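Local coordinates for fiber protein (Duck adenovirus 1, PDB 6ITX) that probably attaches the virion to a receptor on the host cell through the C-terminal head domain of the fibre, at residues G146-G151 and T287-P292. Numbering follows the deposited sequence.
Sequences GYWFTG and TFFLTP
W148, on the irregular loop 146-151, and F289, on the extended backbone of 287-292, meet through side chains alone, with no hydrogen bond joining the two segments and with the CB atoms of W148 and F289 each directed toward the other segment. The pair illustrates how two aromatic residues far apart in sequence can bring a loop against a strand. F289 turns the edge of its ring toward the face of the six-membered ring of W148 in an offset edge-to-face pair, with the planes at 65° and the centroids 5.7 Å apart. Touching is confined to the outer rims: CZ of F289 lies 4.0 Å from CZ3 of W148, and CE2 of F289 is equally near that carbon. The phenyl ring reaches this place because CG of F289 sits between its backbone N and carbonyl carbon (chi1 72°), and the two side chains cross at about a right angle.

In the largely antiparallel beta framework of the fibre head, strand 288-299 runs between strands 134-144 and 226-235, and the loop carrying W148 follows 134-144. Both aromatic residues also rest on A143 of that shared neighbour, and the backbones of T287 and A145 are hydrogen-bonded nearby. W148 and F289, both buried, are a small part of a larger aromatic cluster, in which F278 packs against both rings while F279 and F161 adjoin the indole. Within the loop, W148 has a further aromatic neighbour, its CD1 standing 3.5 Å above one face of the F149 ring, near the rim. Farther along the strand segment, OG1 of T291 donates a 2.6 Å hydrogen bond to O of P292, and L290 packs on N205 of a second subunit, whose N206 ND2 is hydrogen-bonded to O of L290.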
loop_
_atom_site.group_PDB
_atom_site.type_symbol
_atom_site.label_atom_id
_atom_site.label_comp_id
_atom_site.label_asym_id
_atom_site.label_seq_id
_atom_site.Cartn_x
_atom_site.Cartn_y
_atom_site.Cartn_z
ATOM N N GLY A 146 -27.206 2.855 15.173
ATOM C CA GLY A 146 -28.219 2.029 15.814
ATOM C C GLY A 146 -27.662 0.694 16.249
ATOM O O GLY A 146 -27.979 0.198 17.333
ATOM N N TYR A 147 -26.789 0.116 15.424
ATOM C CA TYR A 147 -26.129 -1.133 15.747
ATOM C C TYR A 147 -24.757 -0.922 16.365
ATOM O O TYR A 147 -23.951 -1.861 16.417
ATOM C CB TYR A 147 -26.038 -1.988 14.496
ATOM C CG TYR A 147 -27.369 -2.545 14.119
ATOM C CD1 TYR A 147 -27.946 -3.582 14.856
ATOM C CD2 TYR A 147 -28.073 -2.029 13.042
ATOM C CE1 TYR A 147 -29.174 -4.099 14.512
ATOM C CE2 TYR A 147 -29.303 -2.533 12.691
ATOM C CZ TYR A 147 -29.852 -3.567 13.426
ATOM O OH TYR A 147 -31.080 -4.061 13.061
ATOM N N TRP A 148 -24.472 0.285 16.819
ATOM C CA TRP A 148 -23.257 0.572 17.555
ATOM C C TRP A 148 -23.618 0.734 19.017
ATOM O O TRP A 148 -24.776 0.953 19.367
ATOM C CB TRP A 148 -22.587 1.846 17.034
ATOM C CG TRP A 148 -21.115 1.841 17.157
ATOM C CD1 TRP A 148 -20.369 2.346 18.188
ATOM C CD2 TRP A 148 -20.184 1.313 16.205
ATOM N NE1 TRP A 148 -19.038 2.149 17.938
ATOM C CE2 TRP A 148 -18.895 1.516 16.730
ATOM C CE3 TRP A 148 -20.317 0.691 14.955
ATOM C CZ2 TRP A 148 -17.748 1.123 16.055
ATOM C CZ3 TRP A 148 -19.172 0.296 14.289
ATOM C CH2 TRP A 148 -17.906 0.516 14.844
ATOM N N PHE A 149 -22.617 0.623 19.880
ATOM C CA PHE A 149 -22.907 0.774 21.288
ATOM C C PHE A 149 -23.364 2.201 21.533
ATOM O O PHE A 149 -23.395 3.028 20.617
ATOM C CB PHE A 149 -21.687 0.392 22.132
ATOM C CG PHE A 149 -20.452 1.208 21.848
ATOM C CD1 PHE A 149 -20.331 2.520 22.318
ATOM C CD2 PHE A 149 -19.394 0.652 21.139
ATOM C CE1 PHE A 149 -19.198 3.261 22.071
ATOM C CE2 PHE A 149 -18.246 1.391 20.890
ATOM C CZ PHE A 149 -18.151 2.700 21.345
ATOM N N THR A 150 -23.721 2.495 22.785
ATOM C CA THR A 150 -24.201 3.819 23.166
ATOM C C THR A 150 -23.448 4.300 24.393
ATOM O O THR A 150 -23.200 3.519 25.309
ATOM C CB THR A 150 -25.720 3.804 23.442
ATOM O OG1 THR A 150 -26.408 3.204 22.332
ATOM C CG2 THR A 150 -26.261 5.231 23.648
ATOM N N GLY A 151 -23.074 5.570 24.393
ATOM C CA GLY A 151 -22.332 6.263 25.431
ATOM C C GLY A 151 -20.901 6.580 25.000
ATOM O O GLY A 151 -20.290 5.869 24.187
ATOM N N THR A 287 -28.024 6.884 10.988
ATOM C CA THR A 287 -26.709 7.462 10.778
ATOM C C THR A 287 -25.704 6.347 10.512
ATOM O O THR A 287 -25.706 5.312 11.195
ATOM C CB THR A 287 -26.283 8.270 11.993
ATOM O OG1 THR A 287 -27.274 9.261 12.264
ATOM C CG2 THR A 287 -24.964 8.941 11.730
ATOM N N PHE A 288 -24.847 6.563 9.508
ATOM C CA PHE A 288 -23.987 5.509 9.000
ATOM C C PHE A 288 -22.622 6.054 8.603
ATOM O O PHE A 288 -22.453 7.248 8.312
ATOM C CB PHE A 288 -24.598 4.842 7.785
ATOM C CG PHE A 288 -24.439 5.651 6.519
ATOM C CD1 PHE A 288 -25.183 6.803 6.319
ATOM C CD2 PHE A 288 -23.545 5.266 5.536
ATOM C CE1 PHE A 288 -25.051 7.546 5.161
ATOM C CE2 PHE A 288 -23.407 6.020 4.372
ATOM C CZ PHE A 288 -24.165 7.153 4.189
ATOM N N PHE A 289 -21.644 5.148 8.588
ATOM C CA PHE A 289 -20.388 5.361 7.895
ATOM C C PHE A 289 -20.126 4.148 7.009
ATOM O O PHE A 289 -20.672 3.053 7.226
ATOM C CB PHE A 289 -19.214 5.659 8.863
ATOM C CG PHE A 289 -18.709 4.465 9.685
ATOM C CD1 PHE A 289 -17.941 3.450 9.107
ATOM C CD2 PHE A 289 -18.922 4.419 11.053
ATOM C CE1 PHE A 289 -17.454 2.392 9.878
ATOM C CE2 PHE A 289 -18.436 3.371 11.827
ATOM C CZ PHE A 289 -17.702 2.358 11.247
ATOM N N LEU A 290 -19.319 4.378 5.972
ATOM C CA LEU A 290 -19.062 3.366 4.951
ATOM C C LEU A 290 -17.667 3.618 4.396
ATOM O O LEU A 290 -17.426 4.629 3.721
ATOM C CB LEU A 290 -20.125 3.411 3.853
ATOM C CG LEU A 290 -19.834 2.669 2.542
ATOM C CD1 LEU A 290 -20.011 1.176 2.715
ATOM C CD2 LEU A 290 -20.706 3.184 1.428
ATOM N N THR A 291 -16.740 2.728 4.719
ATOM C CA THR A 291 -15.403 2.820 4.163
ATOM C C THR A 291 -15.437 2.460 2.673
ATOM O O THR A 291 -16.285 1.673 2.232
ATOM C CB THR A 291 -14.446 1.873 4.900
ATOM O OG1 THR A 291 -14.524 0.548 4.332
ATOM C CG2 THR A 291 -14.793 1.807 6.386
ATOM N N PRO A 292 -14.512 2.993 1.882
ATOM C CA PRO A 292 -14.285 2.423 0.574
ATOM C C PRO A 292 -13.752 1.020 0.771
ATOM O O PRO A 292 -13.603 0.570 1.918
ATOM C CB PRO A 292 -13.226 3.351 -0.044
ATOM C CG PRO A 292 -12.400 3.759 1.129
ATOM C CD PRO A 292 -13.408 3.893 2.280
#